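Local coordinates for alkaline serine protease (Pseudoalteromonas sp., PDB 1Y9Z), which probably hydrolyses peptide bonds as a cold-adapted, subtilisin-like serine protease whose alpha/beta catalytic domain carries an inserted beta-barrel domain, at residues A[179-184]-A[316-321]; A[232-237]-A[320-325]; A[278-283]-A[307-312]. All blocks are in the same frame, centred on the assembly; numbering follows the deposited sequence.

Interaction 1: A[179-184]-A[316-321]; sequences AVDSNL and GLQNPF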
# COMPACT_ATOMS: atom_id res chain seq x y z
N ALA A 179 -4.31 -8.44 0.34
CA ALA A 179 -2.97 -7.87 0.30
C ALA A 179 -1.87 -8.92 0.40
O ALA A 179 -1.98 -9.88 1.17
CB ALA A 179 -2.80 -6.86 1.44
N VAL A 180 -0.81 -8.73 -0.38
CA VAL A 180 0.36 -9.61 -0.35
C VAL A 180 1.58 -8.70 -0.31
O VAL A 180 1.48 -7.51 -0.62
CB VAL A 180 0.46 -10.52 -1.60
CG1 VAL A 180 -0.74 -11.45 -1.67
CG2 VAL A 180 0.56 -9.68 -2.86
N ASP A 181 2.73 -9.25 0.09
CA ASP A 181 3.94 -8.44 0.16
C ASP A 181 4.82 -8.62 -1.08
O ASP A 181 4.40 -9.27 -2.05
CB ASP A 181 4.73 -8.75 1.45
CG ASP A 181 5.28 -10.16 1.51
OD1 ASP A 181 5.66 -10.59 2.62
OD2 ASP A 181 5.34 -10.83 0.46
N SER A 182 6.02 -8.05 -1.07
CA SER A 182 6.89 -8.13 -2.24
C SER A 182 7.45 -9.50 -2.59
O SER A 182 8.15 -9.65 -3.59
CB SER A 182 8.04 -7.11 -2.13
OG SER A 182 8.94 -7.41 -1.09
N ASN A 183 7.15 -10.51 -1.77
CA ASN A 183 7.59 -11.87 -2.08
C ASN A 183 6.34 -12.64 -2.49
O ASN A 183 6.38 -13.85 -2.70
CB ASN A 183 8.24 -12.55 -0.88
CG ASN A 183 8.84 -13.90 -1.23
OD1 ASN A 183 9.67 -14.00 -2.14
ND2 ASN A 183 8.43 -14.94 -0.52
N LEU A 184 5.23 -11.91 -2.59
CA LEU A 184 3.93 -12.46 -2.96
C LEU A 184 3.32 -13.31 -1.86
O LEU A 184 2.43 -14.11 -2.10
CB LEU A 184 4.03 -13.26 -4.26
CG LEU A 184 4.46 -12.42 -5.47
CD1 LEU A 184 4.49 -13.30 -6.71
CD2 LEU A 184 3.50 -11.26 -5.66
N GLY A 316 10.14 -10.80 1.77
CA GLY A 316 9.68 -9.56 1.18
C GLY A 316 9.92 -8.36 2.08
O GLY A 316 10.33 -8.50 3.23
N LEU A 317 9.65 -7.17 1.56
CA LEU A 317 9.84 -5.95 2.34
C LEU A 317 8.76 -5.84 3.41
O LEU A 317 7.56 -5.85 3.11
CB LEU A 317 9.80 -4.72 1.43
CG LEU A 317 10.03 -3.37 2.11
CD1 LEU A 317 11.43 -3.32 2.71
CD2 LEU A 317 9.86 -2.26 1.08
N GLN A 318 9.19 -5.75 4.67
CA GLN A 318 8.25 -5.64 5.78
C GLN A 318 8.27 -4.26 6.43
O GLN A 318 9.32 -3.62 6.52
CB GLN A 318 8.56 -6.71 6.83
CG GLN A 318 8.70 -8.13 6.29
CD GLN A 318 7.46 -8.62 5.56
OE1 GLN A 318 6.34 -8.46 6.05
NE2 GLN A 318 7.66 -9.23 4.40
N ASN A 319 7.10 -3.83 6.89
CA ASN A 319 6.93 -2.54 7.57
C ASN A 319 6.19 -2.90 8.86
O ASN A 319 5.03 -2.51 9.05
CB ASN A 319 6.07 -1.61 6.70
CG ASN A 319 5.71 -0.31 7.41
OD1 ASN A 319 4.70 0.33 7.08
ND2 ASN A 319 6.52 0.10 8.37
N PRO A 320 6.85 -3.63 9.76
CA PRO A 320 6.24 -4.05 11.03
C PRO A 320 6.22 -3.01 12.13
O PRO A 320 6.91 -1.99 12.06
CB PRO A 320 7.08 -5.25 11.42
CG PRO A 320 8.46 -4.79 11.04
CD PRO A 320 8.24 -4.13 9.67
N PHE A 321 5.42 -3.28 13.16
CA PHE A 321 5.35 -2.40 14.31
C PHE A 321 6.55 -2.71 15.18
O PHE A 321 6.79 -3.87 15.53
CB PHE A 321 4.07 -2.64 15.12
CG PHE A 321 2.83 -2.13 14.46
CD1 PHE A 321 1.96 -3.01 13.81
CD2 PHE A 321 2.51 -0.78 14.50
CE1 PHE A 321 0.80 -2.54 13.21
CE2 PHE A 321 1.34 -0.30 13.90
CZ PHE A 321 0.49 -1.18 13.25
O HOH W 1 4.17 -9.80 4.91
O HOH W 2 7.72 -12.19 2.47
O HOH W 3 6.33 -5.93 0.77
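D181 and Q318 meet at an angle where an Asx turn just after strand 174-180 of the subtilisin-like sheet touches the loop that leads into strand 321-323. The carboxylate and amide planes stand 71° apart. NE2 of Q318 sends a nearly straight hydrogen bond, almost in its own amide plane, to OD1 of D181 at 3.0 Å, arriving from above the carboxylate plane. Q318 gets there by folding at chi2 (-58°), which also lets the same NE2 bond to G316 O, two residues back, from above that carbonyl's plane. OD1 is held further by two waters, one bridging to Q318 OE1 and the other to G316 N. OD2 accepts from N183 N at 2.9 Å, again from above the carboxylate plane, making the Asx turn within the type I turn D181 to L184; it also takes the amide of D185.

S182 works differently. Its hydroxyl, with OG set between the backbone N and the carbonyl carbon (chi1 67°), reaches the opposite backbone. G316 packs against it so closely that a side chain there would run into N183 N. Of the two direct hydrogen bonds, the shorter is L317 N to S182 OG, 2.8 Å and nearly straight.

Interaction 2: A[232-237]-A[320-325]; sequences VPHNRL and PFLVDA
R236 and L322 sit level in a short parallel pairing of strands 235-237 and 321-323, whose axes approach to 4.6 Å at 30°, and three backbone bonds join the two segments: L322 N to N235 O, L237 N to L322 O, and D324 N to L237 O. The CA of R236 adds a CA-H...O contact to L322 O. At the start of the pairing a water bridges N235 N and P320 O.

On one face of the sheet, N235, L237 and F321 pack together. The amide of N235 lies alongside the F321 ring, pointing the same way. L237 CD1 comes obliquely to F321 CD2 at 3.4 Å, so CD2 is bracketed, the L237 methyl on one side of the ring plane and N235 OD1 on the other.

L322 and R236 point to the other face. CD2 of L322 lies 3.7 Å from H234 CB, the two side chains crossing at about a right angle. Farther along, R236 runs out extended, with CG anti to the backbone N (chi1 179°), and brings NE within 3.0 Å of D324 OD1. The oxygen lies at the edge of the guanidinium, close to its plane, and uses its anti lone pair, while the two planes are 66° apart; NH1 adds a weak bond to the same oxygen. NH2 of R236 is also bonded to A247 O. An alanine here is likely to leave D324 OD1 without its charged mate and A247 O without that donor.

D324 OD1 also accepts from I329 N, and OD2 from D328 N, so the carboxylate is probably kept ionised; the salt bridge ties strand 232-240 to the end of strand 321-323, and the two amides fix D324 to the loop that follows.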
# COMPACT_ATOMS: atom_id res chain seq x y z
N VAL A 232 12.42 1.09 4.81
CA VAL A 232 11.31 1.50 5.65
C VAL A 232 11.72 1.99 7.03
O VAL A 232 12.40 1.28 7.77
CB VAL A 232 10.31 0.34 5.82
CG1 VAL A 232 9.13 0.77 6.68
CG2 VAL A 232 9.84 -0.14 4.46
N PRO A 233 11.31 3.22 7.40
CA PRO A 233 11.67 3.73 8.73
C PRO A 233 10.86 2.94 9.75
O PRO A 233 9.65 2.76 9.59
CB PRO A 233 11.26 5.20 8.65
CG PRO A 233 10.09 5.18 7.72
CD PRO A 233 10.52 4.21 6.64
N HIS A 234 11.51 2.44 10.80
CA HIS A 234 10.80 1.65 11.80
C HIS A 234 9.61 2.35 12.42
O HIS A 234 9.74 3.44 12.99
CB HIS A 234 11.75 1.21 12.93
CG HIS A 234 12.33 -0.15 12.73
ND1 HIS A 234 11.68 -1.16 12.05
CD2 HIS A 234 13.49 -0.69 13.18
CE1 HIS A 234 12.41 -2.26 12.09
NE2 HIS A 234 13.51 -2.00 12.77
N ASN A 235 8.45 1.72 12.32
CA ASN A 235 7.22 2.25 12.89
C ASN A 235 7.29 1.94 14.39
O ASN A 235 6.72 0.95 14.85
CB ASN A 235 6.00 1.57 12.26
CG ASN A 235 4.69 2.18 12.72
OD1 ASN A 235 3.62 1.68 12.38
ND2 ASN A 235 4.77 3.27 13.47
N ARG A 236 8.02 2.77 15.12
CA ARG A 236 8.22 2.60 16.55
C ARG A 236 7.05 3.04 17.41
O ARG A 236 6.47 4.11 17.21
CB ARG A 236 9.48 3.34 16.99
CG ARG A 236 9.80 3.27 18.48
CD ARG A 236 11.22 3.79 18.72
NE ARG A 236 11.62 3.78 20.12
CZ ARG A 236 11.59 4.84 20.92
NH1 ARG A 236 11.99 4.74 22.18
NH2 ARG A 236 11.18 6.01 20.46
N LEU A 237 6.70 2.19 18.38
CA LEU A 237 5.62 2.46 19.31
C LEU A 237 6.14 2.28 20.73
O LEU A 237 6.86 1.32 21.01
CB LEU A 237 4.46 1.49 19.09
CG LEU A 237 3.83 1.37 17.70
CD1 LEU A 237 2.75 0.29 17.73
CD2 LEU A 237 3.24 2.70 17.27
N PRO A 320 6.85 -3.63 9.76
CA PRO A 320 6.24 -4.05 11.03
C PRO A 320 6.22 -3.01 12.13
O PRO A 320 6.91 -1.99 12.06
CB PRO A 320 7.08 -5.25 11.42
CG PRO A 320 8.46 -4.79 11.04
CD PRO A 320 8.24 -4.13 9.67
N PHE A 321 5.42 -3.28 13.16
CA PHE A 321 5.35 -2.40 14.31
C PHE A 321 6.55 -2.71 15.18
O PHE A 321 6.79 -3.87 15.53
CB PHE A 321 4.07 -2.64 15.12
CG PHE A 321 2.83 -2.13 14.46
CD1 PHE A 321 1.96 -3.01 13.81
CD2 PHE A 321 2.51 -0.78 14.50
CE1 PHE A 321 0.80 -2.54 13.21
CE2 PHE A 321 1.34 -0.30 13.90
CZ PHE A 321 0.49 -1.18 13.25
N LEU A 322 7.33 -1.69 15.52
CA LEU A 322 8.47 -1.88 16.40
C LEU A 322 7.96 -1.54 17.79
O LEU A 322 8.01 -0.39 18.22
CB LEU A 322 9.62 -0.94 16.02
CG LEU A 322 10.82 -0.93 16.99
CD1 LEU A 322 11.39 -2.34 17.13
CD2 LEU A 322 11.88 0.03 16.48
N VAL A 323 7.42 -2.55 18.47
CA VAL A 323 6.89 -2.37 19.81
C VAL A 323 8.07 -2.30 20.77
O VAL A 323 8.74 -3.30 21.03
CB VAL A 323 5.96 -3.54 20.20
CG1 VAL A 323 5.35 -3.29 21.57
CG2 VAL A 323 4.86 -3.68 19.15
N ASP A 324 8.32 -1.10 21.29
CA ASP A 324 9.44 -0.84 22.19
C ASP A 324 8.92 -0.55 23.61
O ASP A 324 8.80 0.61 24.01
CB ASP A 324 10.23 0.36 21.65
CG ASP A 324 11.61 0.48 22.25
OD1 ASP A 324 12.33 1.42 21.86
OD2 ASP A 324 11.99 -0.36 23.10
N ALA A 325 8.64 -1.61 24.35
CA ALA A 325 8.11 -1.50 25.71
C ALA A 325 8.93 -0.61 26.65
O ALA A 325 8.36 0.19 27.39
CB ALA A 325 7.96 -2.89 26.32
O HOH W 4 8.36 -0.49 10.43

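Interaction 3: A[278-283]-A[307-312]; sequences LVERVG and IVYSNS
Y309 and E280 face each other across a parallel strand pair, the two beta strands of a beta-alpha-beta unit. Backbone bonds come first: V279 N to I307 O, Y309 N to V279 O, and R281 N to Y309 O at 2.8 Å. The axes of 278-280 and 307-309 approach to 4.7 Å.

Apolar contacts line both faces of the sheet. L278 CD1 reaches I307 CG2 and the Y309 ring, and V279 CG1 lies beside V308 CG2 at 3.8 Å. With CG set between the backbone N and the carbonyl carbon (chi1 65°), the Y309 ring is turned back over strand 275-280. There E280 CA makes a CH-pi contact, 3.7 Å from the ring centroid, and E280 CB lies 3.5 Å from Y309 CZ.

Polar groups gather past the strand ends. N311 ND2 donates to R281 O at 3.0 Å, in its amide plane but above the carbonyl plane, and weakly to G283 O. The R281 guanidinium lays one face over V308 CG1; at its edge NH1 holds two waters and, weakly, S310 OG, which is also bonded to G316 O.

The polar ends find partners beyond the pair: R281 NE a salt bridge to E291 of the crossover helix 291-300, E280 OE2 one to R338, and Y309 OH a hydrogen bond with E259 on strand 252-263. That helix covers V279 and V308, while strands 252-263 and 333-336 flank the pair on either side.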
# COMPACT_ATOMS: atom_id res chain seq x y z
N LEU A 278 23.86 -4.21 11.14
CA LEU A 278 23.02 -4.96 10.22
C LEU A 278 22.62 -6.24 10.94
O LEU A 278 23.47 -6.91 11.54
CB LEU A 278 23.81 -5.31 8.95
CG LEU A 278 23.09 -6.11 7.86
CD1 LEU A 278 21.99 -5.26 7.24
CD2 LEU A 278 24.09 -6.53 6.80
N VAL A 279 21.34 -6.58 10.90
CA VAL A 279 20.88 -7.78 11.58
C VAL A 279 19.67 -8.42 10.90
O VAL A 279 18.75 -7.72 10.46
CB VAL A 279 20.53 -7.49 13.06
CG1 VAL A 279 19.41 -6.47 13.14
CG2 VAL A 279 20.14 -8.78 13.77
N GLU A 280 19.69 -9.74 10.82
CA GLU A 280 18.59 -10.47 10.21
C GLU A 280 17.44 -10.49 11.20
O GLU A 280 17.65 -10.65 12.41
CB GLU A 280 19.02 -11.90 9.88
CG GLU A 280 17.94 -12.74 9.21
CD GLU A 280 18.36 -14.17 9.00
OE1 GLU A 280 18.64 -14.86 10.01
OE2 GLU A 280 18.42 -14.62 7.84
N ARG A 281 16.23 -10.32 10.70
CA ARG A 281 15.04 -10.33 11.55
C ARG A 281 14.80 -11.73 12.12
O ARG A 281 14.84 -12.72 11.39
CB ARG A 281 13.82 -9.88 10.74
CG ARG A 281 12.50 -10.02 11.49
CD ARG A 281 11.33 -9.50 10.65
NE ARG A 281 11.44 -8.06 10.42
CZ ARG A 281 11.56 -7.50 9.22
NH1 ARG A 281 11.60 -8.23 8.12
NH2 ARG A 281 11.67 -6.18 9.13
N VAL A 282 14.57 -11.80 13.42
CA VAL A 282 14.30 -13.07 14.08
C VAL A 282 12.81 -13.09 14.39
O VAL A 282 12.32 -12.30 15.21
CB VAL A 282 15.09 -13.22 15.40
CG1 VAL A 282 14.69 -14.52 16.10
CG2 VAL A 282 16.58 -13.23 15.11
N GLY A 283 12.08 -14.00 13.74
CA GLY A 283 10.65 -14.08 13.95
C GLY A 283 9.94 -13.17 12.96
O GLY A 283 10.59 -12.53 12.13
N ILE A 307 19.91 -1.63 10.92
CA ILE A 307 19.29 -2.07 9.68
C ILE A 307 18.86 -3.53 9.83
O ILE A 307 19.70 -4.42 9.91
CB ILE A 307 20.26 -1.99 8.49
CG1 ILE A 307 20.75 -0.56 8.31
CG2 ILE A 307 19.56 -2.48 7.23
CD1 ILE A 307 21.84 -0.42 7.26
N VAL A 308 17.56 -3.76 9.88
CA VAL A 308 17.01 -5.10 10.01
C VAL A 308 16.58 -5.60 8.64
O VAL A 308 15.84 -4.91 7.94
CB VAL A 308 15.79 -5.12 10.95
CG1 VAL A 308 15.20 -6.52 11.01
CG2 VAL A 308 16.18 -4.64 12.33
N TYR A 309 17.04 -6.78 8.25
CA TYR A 309 16.64 -7.33 6.96
C TYR A 309 15.81 -8.59 7.13
O TYR A 309 15.97 -9.34 8.10
CB TYR A 309 17.85 -7.58 6.04
CG TYR A 309 18.84 -8.63 6.49
CD1 TYR A 309 19.83 -8.34 7.43
CD2 TYR A 309 18.84 -9.91 5.91
CE1 TYR A 309 20.79 -9.29 7.78
CE2 TYR A 309 19.80 -10.86 6.26
CZ TYR A 309 20.77 -10.54 7.19
OH TYR A 309 21.73 -11.48 7.52
N SER A 310 14.91 -8.82 6.19
CA SER A 310 14.00 -9.96 6.22
C SER A 310 14.67 -11.33 6.27
O SER A 310 15.74 -11.54 5.69
CB SER A 310 13.07 -9.92 5.01
OG SER A 310 12.32 -8.71 4.99
N ASN A 311 14.02 -12.25 6.98
CA ASN A 311 14.51 -13.62 7.09
C ASN A 311 13.89 -14.42 5.94
O ASN A 311 13.07 -13.90 5.19
CB ASN A 311 14.11 -14.22 8.44
CG ASN A 311 12.65 -14.02 8.76
OD1 ASN A 311 11.77 -14.38 7.98
ND2 ASN A 311 12.37 -13.45 9.93
N SER A 312 14.29 -15.68 5.82
CA SER A 312 13.79 -16.54 4.75
C SER A 312 12.29 -16.85 4.82
O SER A 312 11.67 -17.17 3.80
CB SER A 312 14.58 -17.85 4.72
OG SER A 312 14.43 -18.56 5.94
O HOH W 5 11.76 -6.14 5.82
O HOH W 6 11.03 -11.14 7.57

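In the fold
Along the chain the segments run 179-184, 232-237, 278-283, 307-312, 316-321 and 320-325, so interaction 3 falls within the span bridged by the other two. Interactions 2 and 3 lie in the same mixed sheet, consistent with the inserted beta-barrel domain, their centres about 14 Å apart. Interaction 1, about 15 and 13 Å from them centre to centre, links that part to the end of strand 174-180 in the subtilisin-like sheet. The three touch one another: 1 and 2 share P320 and F321, G316 O probably accepts from S310 OG, and Q318 packs on R281. The loop between strands 305-309 and 321-323 thus probably docks the inserted domain on the catalytic one.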